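Local atomic coordinates of putative transcriptional regulator (MarR/EmrR family) (Acinetobacter sp. ADP1, PDB entry 3NRV), a protein that probably binds DNA and acts as a dimeric transcription factor of the MarR/EmrR family. Residues W43-V48 with Q58-I63; Q34-G39 with Q105-V110. One frame throughout, in Å; residues are numbered along the deposited sequence.

Contact 1 (W43-V48 with Q58-I63); sequences WRIISV and QKISDI
Ile45 and Val48, one helical turn apart on helix 40-51, meet Ile60 and Ile63 of helix 57-64 in an interface made of aliphatic side chains. The segment axes pass 10.6 Å apart and the chain directions make an angle of 112°, so the helices cross steeply and touch over a short length. Early in 43-48, Arg44 passes beside the apolar patch: its NH2 donates to Leu64 O, just beyond 58-63, and its NH1 reaches Asn22 OD1 of the second subunit. Next comes Ile45. Its CG1 lies beside the backbone N (chi1 -72°), anti to the carbonyl carbon, and presents its methylene to the CG2 branch of Ile60, Ile45 CG1 to Ile60 CG2 3.9 Å, the two side chains crossing at about a right angle. Thr74 and Leu78 of helix 68-80 also touch Ile45, while Val71 of that helix packs on Ile60. This is the three-helix core of a winged helix-turn-helix domain, in which helix 57-64 and the following helix 68-80 form the helix-turn-helix pair; by family resemblance, helix 68-80 is probably the one that reads DNA. Val48 follows at the place where the backbones come nearest, its CA 6.9 Å from the CA of Ile60. Both of its methyls point at Ile63, which keeps some solvent exposure, and the two side chains meet tip to tip: Val48 CG1 is 3.8 Å from Ile63 CD1, and Val48 CG2 is 3.9 Å from Ile63 CG2. Val48 CG1 also approaches Ile60 CG1 more loosely, at 4.3 Å, bridging the successive turns that carry Ile60 and Ile63.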
loop_
_atom_site.group_PDB
_atom_site.type_symbol
_atom_site.label_atom_id
_atom_site.label_comp_id
_atom_site.label_asym_id
_atom_site.label_seq_id
_atom_site.Cartn_x
_atom_site.Cartn_y
_atom_site.Cartn_z
ATOM N N TRP C 43 2.200 6.024 -9.700
ATOM C CA TRP C 43 3.659 5.881 -9.567
ATOM C C TRP C 43 4.080 4.413 -9.341
ATOM O O TRP C 43 5.014 3.928 -9.964
ATOM C CB TRP C 43 4.234 6.781 -8.443
ATOM C CG TRP C 43 5.621 6.364 -8.125
ATOM C CD1 TRP C 43 6.067 5.736 -6.996
ATOM C CD2 TRP C 43 6.741 6.433 -9.017
ATOM N NE1 TRP C 43 7.412 5.442 -7.121
ATOM C CE2 TRP C 43 7.843 5.855 -8.347
ATOM C CE3 TRP C 43 6.916 6.942 -10.304
ATOM C CZ2 TRP C 43 9.105 5.785 -8.929
ATOM C CZ3 TRP C 43 8.175 6.868 -10.876
ATOM C CH2 TRP C 43 9.248 6.292 -10.188
ATOM N N ARG C 44 3.394 3.705 -8.446
ATOM C CA ARG C 44 3.744 2.309 -8.185
ATOM C C ARG C 44 3.695 1.478 -9.470
ATOM O O ARG C 44 4.557 0.641 -9.737
ATOM C CB ARG C 44 2.819 1.699 -7.105
ATOM C CG ARG C 44 2.941 2.389 -5.717
ATOM C CD ARG C 44 1.992 1.752 -4.682
ATOM N NE ARG C 44 2.404 0.371 -4.389
ATOM C CZ ARG C 44 1.613 -0.573 -3.872
ATOM N NH1 ARG C 44 0.347 -0.305 -3.601
ATOM N NH2 ARG C 44 2.098 -1.794 -3.633
ATOM N N ILE C 45 2.681 1.722 -10.283
ATOM C CA ILE C 45 2.545 0.965 -11.514
ATOM C C ILE C 45 3.603 1.347 -12.560
ATOM O O ILE C 45 4.200 0.482 -13.189
ATOM C CB ILE C 45 1.133 1.113 -12.086
ATOM C CG1 ILE C 45 0.175 0.313 -11.196
ATOM C CG2 ILE C 45 1.092 0.598 -13.507
ATOM C CD1 ILE C 45 -1.297 0.557 -11.481
ATOM N N ILE C 46 3.820 2.646 -12.736
ATOM C CA ILE C 46 4.863 3.125 -13.642
ATOM C C ILE C 46 6.204 2.493 -13.278
ATOM O O ILE C 46 6.960 2.033 -14.147
ATOM C CB ILE C 46 4.921 4.682 -13.612
ATOM C CG1 ILE C 46 3.768 5.236 -14.452
ATOM C CG2 ILE C 46 6.249 5.207 -14.140
ATOM C CD1 ILE C 46 3.408 6.618 -14.082
ATOM N N SER C 47 6.493 2.445 -11.985
ATOM C CA SER C 47 7.764 1.893 -11.535
ATOM C C SER C 47 7.855 0.386 -11.838
ATOM O O SER C 47 8.923 -0.133 -12.182
ATOM C CB SER C 47 7.992 2.193 -10.050
ATOM O OG SER C 47 9.106 1.469 -9.566
ATOM N N VAL C 48 6.730 -0.314 -11.740
ATOM C CA VAL C 48 6.708 -1.736 -12.123
ATOM C C VAL C 48 6.939 -1.893 -13.627
ATOM O O VAL C 48 7.734 -2.717 -14.050
ATOM C CB VAL C 48 5.407 -2.464 -11.721
ATOM C CG1 VAL C 48 5.341 -3.866 -12.363
ATOM C CG2 VAL C 48 5.321 -2.573 -10.212
ATOM N N GLN C 58 -2.499 -9.009 -14.588
ATOM C CA GLN C 58 -2.213 -10.049 -13.595
ATOM C C GLN C 58 -0.820 -9.885 -12.969
ATOM O O GLN C 58 -0.656 -9.933 -11.756
ATOM C CB GLN C 58 -2.294 -11.447 -14.221
ATOM C CG GLN C 58 -2.032 -12.575 -13.227
ATOM C CD GLN C 58 -3.114 -12.677 -12.168
ATOM O OE1 GLN C 58 -2.879 -12.414 -10.982
ATOM N NE2 GLN C 58 -4.312 -13.057 -12.590
ATOM N N LYS C 59 0.192 -9.733 -13.810
ATOM C CA LYS C 59 1.554 -9.603 -13.293
ATOM C C LYS C 59 1.731 -8.349 -12.414
ATOM O O LYS C 59 2.396 -8.403 -11.375
ATOM C CB LYS C 59 2.584 -9.630 -14.429
ATOM C CG LYS C 59 4.020 -9.514 -13.927
ATOM C CD LYS C 59 5.032 -9.745 -15.045
ATOM C CE LYS C 59 6.460 -9.688 -14.518
ATOM N NZ LYS C 59 7.430 -10.181 -15.552
ATOM N N ILE C 60 1.120 -7.233 -12.814
ATOM C CA ILE C 60 1.234 -6.001 -12.021
ATOM C C ILE C 60 0.558 -6.202 -10.655
ATOM O O ILE C 60 1.104 -5.837 -9.610
ATOM C CB ILE C 60 0.648 -4.775 -12.783
ATOM C CG1 ILE C 60 1.433 -4.514 -14.075
ATOM C CG2 ILE C 60 0.638 -3.523 -11.909
ATOM C CD1 ILE C 60 0.653 -3.671 -15.083
ATOM N N SER C 61 -0.617 -6.826 -10.663
ATOM C CA SER C 61 -1.326 -7.131 -9.420
ATOM C C SER C 61 -0.528 -8.062 -8.504
ATOM O O SER C 61 -0.459 -7.856 -7.285
ATOM C CB SER C 61 -2.710 -7.742 -9.740
ATOM O OG SER C 61 -3.381 -8.143 -8.562
ATOM N N ASP C 62 0.077 -9.085 -9.094
ATOM C CA ASP C 62 0.865 -10.041 -8.328
ATOM C C ASP C 62 2.017 -9.324 -7.643
ATOM O O ASP C 62 2.319 -9.589 -6.475
ATOM C CB ASP C 62 1.422 -11.142 -9.231
ATOM C CG ASP C 62 0.353 -12.115 -9.693
ATOM O OD1 ASP C 62 -0.760 -12.093 -9.121
ATOM O OD2 ASP C 62 0.630 -12.903 -10.628
ATOM N N ILE C 63 2.652 -8.412 -8.375
ATOM C CA ILE C 63 3.788 -7.670 -7.839
ATOM C C ILE C 63 3.400 -6.678 -6.747
ATOM O O ILE C 63 4.072 -6.598 -5.716
ATOM C CB ILE C 63 4.582 -6.957 -8.957
ATOM C CG1 ILE C 63 5.240 -8.000 -9.872
ATOM C CG2 ILE C 63 5.621 -6.031 -8.358
ATOM C CD1 ILE C 63 5.807 -7.434 -11.189
#

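Contact 2 (Q34-G39 with Q105-V110); sequences QKFGIG and QELYEV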
loop_
_atom_site.group_PDB
_atom_site.type_symbol
_atom_site.label_atom_id
_atom_site.label_comp_id
_atom_site.label_asym_id
_atom_site.label_seq_id
_atom_site.Cartn_x
_atom_site.Cartn_y
_atom_site.Cartn_z
ATOM N N GLN C 34 1.768 16.559 -5.979
ATOM C CA GLN C 34 2.239 17.944 -6.011
ATOM C C GLN C 34 3.476 18.118 -6.879
ATOM O O GLN C 34 3.674 19.170 -7.486
ATOM C CB GLN C 34 2.519 18.447 -4.591
ATOM C CG GLN C 34 1.234 18.667 -3.796
ATOM C CD GLN C 34 1.473 19.316 -2.446
ATOM O OE1 GLN C 34 2.594 19.321 -1.934
ATOM N NE2 GLN C 34 0.409 19.862 -1.854
ATOM N N LYS C 35 4.314 17.089 -6.934
ATOM C CA LYS C 35 5.567 17.202 -7.642
ATOM C C LYS C 35 5.468 16.777 -9.105
ATOM O O LYS C 35 6.144 17.347 -9.962
ATOM C CB LYS C 35 6.645 16.400 -6.926
ATOM C CG LYS C 35 8.041 16.716 -7.368
ATOM C CD LYS C 35 9.021 16.413 -6.254
ATOM C CE LYS C 35 10.296 17.239 -6.387
ATOM N NZ LYS C 35 10.052 18.701 -6.174
ATOM N N PHE C 36 4.620 15.795 -9.400
ATOM C CA PHE C 36 4.643 15.156 -10.718
ATOM C C PHE C 36 3.284 15.052 -11.332
ATOM O O PHE C 36 3.146 14.573 -12.450
ATOM C CB PHE C 36 5.294 13.748 -10.659
ATOM C CG PHE C 36 6.749 13.802 -10.361
ATOM C CD1 PHE C 36 7.640 14.239 -11.328
ATOM C CD2 PHE C 36 7.227 13.492 -9.105
ATOM C CE1 PHE C 36 8.976 14.341 -11.055
ATOM C CE2 PHE C 36 8.563 13.603 -8.818
ATOM C CZ PHE C 36 9.447 14.026 -9.801
ATOM N N GLY C 37 2.267 15.466 -10.593
ATOM C CA GLY C 37 0.917 15.403 -11.107
ATOM C C GLY C 37 0.332 14.009 -11.263
ATOM O O GLY C 37 -0.608 13.828 -12.027
ATOM N N ILE C 38 0.873 13.020 -10.547
ATOM C CA ILE C 38 0.287 11.672 -10.569
ATOM C C ILE C 38 0.085 11.198 -9.134
ATOM O O ILE C 38 0.744 11.686 -8.230
ATOM C CB ILE C 38 1.215 10.668 -11.296
ATOM C CG1 ILE C 38 2.613 10.704 -10.669
ATOM C CG2 ILE C 38 1.313 11.003 -12.768
ATOM C CD1 ILE C 38 3.525 9.576 -11.117
ATOM N N GLY C 39 -0.822 10.258 -8.920
ATOM C CA GLY C 39 -1.016 9.694 -7.591
ATOM C C GLY C 39 0.020 8.631 -7.256
ATOM O O GLY C 39 0.803 8.210 -8.119
ATOM N N GLN C 105 8.167 6.748 -19.934
ATOM C CA GLN C 105 9.577 6.483 -19.650
ATOM C C GLN C 105 10.282 7.751 -19.131
ATOM O O GLN C 105 11.126 7.681 -18.248
ATOM C CB GLN C 105 10.291 5.937 -20.899
ATOM C CG GLN C 105 9.811 4.544 -21.314
ATOM C CD GLN C 105 10.425 4.045 -22.618
ATOM O OE1 GLN C 105 10.957 4.818 -23.404
ATOM N NE2 GLN C 105 10.329 2.741 -22.855
ATOM N N GLU C 106 9.948 8.901 -19.705
ATOM C CA GLU C 106 10.543 10.184 -19.266
ATOM C C GLU C 106 10.089 10.482 -17.838
ATOM O O GLU C 106 10.882 10.880 -16.989
ATOM C CB GLU C 106 10.091 11.324 -20.168
ATOM C CG GLU C 106 10.637 11.280 -21.587
ATOM C CD GLU C 106 9.875 12.229 -22.499
ATOM O OE1 GLU C 106 8.803 12.698 -22.092
ATOM O OE2 GLU C 106 10.324 12.497 -23.627
ATOM N N LEU C 107 8.803 10.263 -17.576
ATOM C CA LEU C 107 8.276 10.446 -16.223
ATOM C C LEU C 107 9.060 9.573 -15.242
ATOM O O LEU C 107 9.532 10.042 -14.190
ATOM C CB LEU C 107 6.781 10.121 -16.182
ATOM C CG LEU C 107 6.120 10.175 -14.798
ATOM C CD1 LEU C 107 6.372 11.536 -14.132
ATOM C CD2 LEU C 107 4.634 9.892 -14.907
ATOM N N TYR C 108 9.249 8.307 -15.601
ATOM C CA TYR C 108 9.975 7.413 -14.709
ATOM C C TYR C 108 11.385 7.933 -14.453
ATOM O O TYR C 108 11.883 7.916 -13.327
ATOM C CB TYR C 108 10.034 5.984 -15.264
ATOM C CG TYR C 108 10.830 5.088 -14.360
ATOM C CD1 TYR C 108 10.264 4.540 -13.215
ATOM C CD2 TYR C 108 12.173 4.827 -14.628
ATOM C CE1 TYR C 108 11.017 3.737 -12.357
ATOM C CE2 TYR C 108 12.929 4.028 -13.789
ATOM C CZ TYR C 108 12.350 3.482 -12.663
ATOM O OH TYR C 108 13.120 2.689 -11.849
ATOM N N GLU C 109 12.026 8.382 -15.527
ATOM C CA GLU C 109 13.380 8.905 -15.470
ATOM C C GLU C 109 13.446 10.039 -14.451
ATOM O O GLU C 109 14.293 10.026 -13.570
ATOM C CB GLU C 109 13.793 9.402 -16.861
ATOM C CG GLU C 109 15.198 10.000 -16.952
ATOM C CD GLU C 109 15.494 10.575 -18.344
ATOM O OE1 GLU C 109 14.643 10.436 -19.263
ATOM O OE2 GLU C 109 16.576 11.170 -18.521
ATOM N N VAL C 110 12.535 11.004 -14.546
ATOM C CA VAL C 110 12.569 12.124 -13.610
ATOM C C VAL C 110 12.014 11.820 -12.207
ATOM O O VAL C 110 12.516 12.355 -11.223
ATOM C CB VAL C 110 11.946 13.436 -14.203
ATOM C CG1 VAL C 110 12.668 13.840 -15.498
ATOM C CG2 VAL C 110 10.440 13.294 -14.433
#
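Leu107 of helix 102-122 splits its two methyls between Ile38 and Phe36, forming the inner, buried part of this contact. Its CD2 meets Ile38 tip to tip, 4.0 Å from Ile38 CD1 and 4.1 Å from Ile38 CG2; Tyr83 packs on both residues, which are buried. Ile38 places CG1 between its backbone N and carbonyl carbon (chi1 54°), leaving CG2 and the end of the longer branch both facing the leucine methyl. The other leucine methyl, CD1, lies 4.1 Å from Phe36 CD1, oblique to the ring. The turn that carries Phe36 and Ile38 to Leu107 ends helix 13-36 and starts helix 40-51 of the MarR-type winged-helix fold: Gly37 leaves the helix with positive phi (70°), and Gly39 is the N-cap, its N bonded to Glu42 OE1. Toward solvent, the contact passes to Phe36 and Val110, where the approaches are no longer but the valine is exposed. Here the ring touches one methyl, Phe36 CE1 to Val110 CG2 3.8 Å, and its CZ comes equally near the backbone, 3.8 Å from Val110 O, again obliquely. Ala111 adds a further apolar neighbour to the ring.

Helix 40-51 joins the two contacts, whose centres lie about 16 Å apart. Its Ile45 and Val48 serve contact 1, whereas Trp43, Ile46 and Ser47 turn to the residues of contact 2. Ile46 CD1 packs 3.6 Å from Leu107 CD2, and Trp43 CH2 comes 3.6 Å from Tyr108 CD1; Trp43 CB, at 3.9 Å from Ile38 CD1, connects the turn before the helix. Hydrophobic packing therefore runs from helix 57-64 of the probable DNA-binding lobe to helix 102-122. Both contacts also border the second subunit: its Lys23 NZ bonds to Asp62 O at contact 1, and its Lys6 NZ to Glu109 O at contact 2.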